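Local coordinates for dTDP-4-amino-4,6-dideoxyglucose formyltransferase (Mycobacterium tuberculosis CAS/NITR204, PDB 5VYQ), which probably transfers a formyl group from a folate cofactor to the 4-amino group of dTDP-4-amino-4,6-dideoxyglucose, at residues Arg97-His102 with Gly180-Lys185. Sequence-based numbering, arbitrary orientation.
Sequences RCVNVH and GSYTAK. With LI (lithium ion), chain M; FON (N-{[4-({[(6R)-2-amino-5-formyl-4-oxo-1,4,5,6,7,8-hexahydropteridin-6-yl]methyl}amino)phenyl]carbonyl}-L-glutamic acid), chain C; 0FX (dTDP-4-amino-4,6-dideoxyglucose), chain D.
R97 reaches from one end of the segment 97-102 to the loop that follows helix 155-179, where its guanidinium meets Y182 at one edge and G180 over one face. The chain leaves the strand extended and then bends by rotation about its CG-CD bond, which turns the guanidinium toward the end of the helix. There R97 NH2 donates to Y182 OH at 3.0 Å in a somewhat bent bond, the oxygen lying 20° out of the guanidinium plane. That plane and the phenol ring are 60° apart, so the two groups meet at their edges and do not stack. The same NH2 also bonds to the carbonyl oxygen of I177, while NH1 makes a weak bond to that of R178; a long, multiply donating side chain suits a place where carbonyls of the last helical turn point beyond the helix end.

G180 leaves the helix with positive phi, a conformation glycine adopts easily, and with no side chain its CA can lie over the guanidinium, 3.7 Å from R97 CZ. Y182 brings its hydroxyl back toward the strand, CG standing between the backbone N and carbonyl carbon (chi1 49°). Its oxygen accepts from R97 and also bonds to E131 OE2 on strand 125-131, and V99 CG2 lies 4.1 Å from Y182 OH.

Farther along the strand, N100 ND2 lies 3.0 Å from formyl O3 of the folate, and H102 ND1 binds the lithium ion, which also holds the amino nitrogen N4A of the sugar and has D137 as a further ligand. R97 thus joins this active-site strand directly to the helix end, while the linked polar groups of R97, Y182 and E131 tie the following loop to strand 125-131, and the acid probably helps to balance the arginine's charge.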
# COMPACT_ATOMS: atom_id res chain seq x y z
N ARG A 97 38.50 10.80 -21.23
CA ARG A 97 37.94 11.09 -19.89
C ARG A 97 36.46 10.75 -19.88
O ARG A 97 35.69 11.24 -20.70
CB ARG A 97 38.16 12.56 -19.53
CG ARG A 97 37.83 12.87 -18.07
CD ARG A 97 38.44 14.19 -17.63
NE ARG A 97 38.07 15.31 -18.51
CZ ARG A 97 37.06 16.14 -18.32
NH1 ARG A 97 36.79 17.08 -19.21
NH2 ARG A 97 36.30 16.05 -17.25
N CYS A 98 36.05 9.88 -18.95
CA CYS A 98 34.67 9.47 -18.86
C CYS A 98 34.19 9.81 -17.45
O CYS A 98 34.90 9.57 -16.46
CB CYS A 98 34.49 7.96 -19.09
SG CYS A 98 34.92 7.37 -20.75
N VAL A 99 32.99 10.36 -17.38
CA VAL A 99 32.40 10.82 -16.13
C VAL A 99 31.00 10.27 -16.05
O VAL A 99 30.25 10.31 -17.02
CB VAL A 99 32.42 12.36 -16.10
CG1 VAL A 99 31.63 12.95 -14.94
CG2 VAL A 99 33.85 12.84 -15.97
N ASN A 100 30.64 9.79 -14.86
CA ASN A 100 29.35 9.23 -14.54
C ASN A 100 28.58 10.14 -13.60
O ASN A 100 29.15 10.73 -12.69
CB ASN A 100 29.57 7.89 -13.84
CG ASN A 100 28.30 7.09 -13.69
OD1 ASN A 100 27.47 7.04 -14.60
ND2 ASN A 100 28.19 6.37 -12.58
N VAL A 101 27.28 10.24 -13.87
CA VAL A 101 26.36 10.83 -12.94
C VAL A 101 25.47 9.74 -12.36
O VAL A 101 24.66 9.15 -13.07
CB VAL A 101 25.49 11.90 -13.61
CG1 VAL A 101 24.48 12.43 -12.61
CG2 VAL A 101 26.36 12.97 -14.26
N HIS A 102 25.73 9.45 -11.11
CA HIS A 102 25.21 8.25 -10.44
C HIS A 102 24.24 8.63 -9.33
O HIS A 102 24.61 9.43 -8.41
CB HIS A 102 26.35 7.50 -9.79
CG HIS A 102 25.95 6.36 -8.91
ND1 HIS A 102 25.19 5.28 -9.35
CD2 HIS A 102 26.28 6.09 -7.62
CE1 HIS A 102 25.03 4.44 -8.34
NE2 HIS A 102 25.67 4.92 -7.29
N GLY A 180 37.42 19.90 -17.16
CA GLY A 180 38.35 19.06 -16.40
C GLY A 180 39.16 19.87 -15.40
O GLY A 180 40.27 19.48 -15.05
N SER A 181 38.59 20.94 -14.87
CA SER A 181 39.30 21.87 -13.99
C SER A 181 39.20 21.51 -12.51
O SER A 181 39.80 22.14 -11.65
CB SER A 181 38.77 23.28 -14.21
OG SER A 181 37.38 23.32 -13.93
N TYR A 182 38.45 20.47 -12.19
CA TYR A 182 38.26 20.06 -10.81
C TYR A 182 39.47 19.29 -10.30
O TYR A 182 40.29 18.86 -11.10
CB TYR A 182 37.02 19.15 -10.73
CG TYR A 182 37.00 18.06 -11.76
CD1 TYR A 182 37.76 16.90 -11.58
CD2 TYR A 182 36.21 18.15 -12.89
CE1 TYR A 182 37.76 15.88 -12.52
CE2 TYR A 182 36.21 17.13 -13.85
CZ TYR A 182 36.97 16.00 -13.64
OH TYR A 182 37.00 14.96 -14.53
N THR A 183 39.55 19.06 -9.00
CA THR A 183 40.51 18.12 -8.46
C THR A 183 39.69 17.05 -7.72
O THR A 183 39.11 17.28 -6.65
CB THR A 183 41.53 18.81 -7.54
OG1 THR A 183 40.81 19.38 -6.46
CG2 THR A 183 42.20 19.92 -8.27
N ALA A 184 39.56 15.90 -8.36
CA ALA A 184 38.65 14.87 -7.87
C ALA A 184 39.40 14.02 -6.88
O ALA A 184 40.63 13.97 -6.93
CB ALA A 184 38.12 14.03 -9.01
N LYS A 185 38.66 13.43 -5.95
CA LYS A 185 39.22 12.61 -4.89
C LYS A 185 38.45 11.29 -4.79
O LYS A 185 37.23 11.29 -4.73
CB LYS A 185 39.15 13.38 -3.58
CG LYS A 185 40.22 12.90 -2.60
CD LYS A 185 40.07 13.50 -1.21
CE LYS A 185 39.25 12.59 -0.30
NZ LYS A 185 38.69 13.33 0.87
LI LI M . 25.81 3.93 -11.35
N1 FON C . 31.15 1.58 -16.99
C2 FON C . 32.08 1.41 -16.06
NA2 FON C . 33.28 0.90 -16.44
N3 FON C . 31.80 1.72 -14.78
C4 FON C . 30.61 2.22 -14.37
O4 FON C . 30.41 2.53 -13.18
C4A FON C . 29.57 2.45 -15.39
N5 FON C . 28.27 2.91 -15.15
C6 FON C . 27.27 2.48 -16.14
C7 FON C . 27.76 2.93 -17.52
N8 FON C . 29.06 2.33 -17.76
C8A FON C . 29.93 2.11 -16.76
C9 FON C . 26.97 0.96 -16.08
N10 FON C . 26.32 0.66 -14.80
C11 FON C . 25.12 -3.15 -13.63
C12 FON C . 25.00 -2.06 -12.77
C13 FON C . 25.41 -0.79 -13.18
C14 FON C . 25.92 -0.59 -14.46
C15 FON C . 26.05 -1.67 -15.33
C16 FON C . 25.65 -2.94 -14.91
C FON C . 24.67 -4.53 -13.15
O FON C . 24.01 -4.70 -12.10
N FON C . 24.98 -5.58 -13.92
CA FON C . 24.53 -6.94 -13.66
CB FON C . 23.78 -7.56 -14.84
CG FON C . 22.55 -6.70 -15.16
CD FON C . 21.45 -7.33 -15.99
OE1 FON C . 21.35 -8.58 -16.00
OE2 FON C . 20.65 -6.58 -16.61
CT FON C . 25.73 -7.78 -13.29
O1 FON C . 25.47 -8.85 -12.69
O2 FON C . 26.88 -7.37 -13.57
CP1 FON C . 27.98 3.61 -14.13
O3 FON C . 26.84 3.99 -13.91
O4P 0FX D . 18.04 5.33 -12.15
P2 0FX D . 18.52 4.36 -13.18
O3P 0FX D . 18.67 4.90 -14.59
O1G 0FX D . 19.85 3.76 -12.49
C1G 0FX D . 20.36 2.47 -12.79
C2G 0FX D . 21.24 2.06 -11.60
O2G 0FX D . 20.41 2.13 -10.44
C3G 0FX D . 22.39 3.08 -11.44
O3G 0FX D . 23.14 2.85 -10.23
C4G 0FX D . 23.21 3.10 -12.73
N4A 0FX D . 24.25 4.13 -12.54
C5G 0FX D . 22.28 3.41 -13.90
C6G 0FX D . 23.04 3.12 -15.19
O5G 0FX D . 21.13 2.55 -13.99
OPP 0FX D . 17.60 3.04 -13.22
P 0FX D . 16.11 2.83 -13.81
O1P 0FX D . 16.10 1.47 -14.40
O2P 0FX D . 15.71 4.05 -14.58
O5 0FX D . 15.17 2.80 -12.51
C5 0FX D . 14.90 3.97 -11.77
C4 0FX D . 14.28 3.58 -10.44
O4 0FX D . 13.03 2.95 -10.70
C3 0FX D . 15.03 2.54 -9.61
O3 0FX D . 16.02 3.16 -8.79
C2 0FX D . 13.97 1.88 -8.74
C1 0FX D . 12.81 1.95 -9.71
N11 0FX D . 12.59 0.67 -10.40
C61 0FX D . 12.93 0.43 -11.68
C51 0FX D . 12.66 -0.79 -12.28
C5A 0FX D . 13.10 -1.02 -13.71
C21 0FX D . 11.84 -0.31 -9.76
O21 0FX D . 11.45 -0.07 -8.53
N31 0FX D . 11.57 -1.50 -10.30
C41 0FX D . 11.93 -1.72 -11.58
O41 0FX D . 11.63 -2.92 -12.11
O HOH W 1 26.09 1.84 -11.73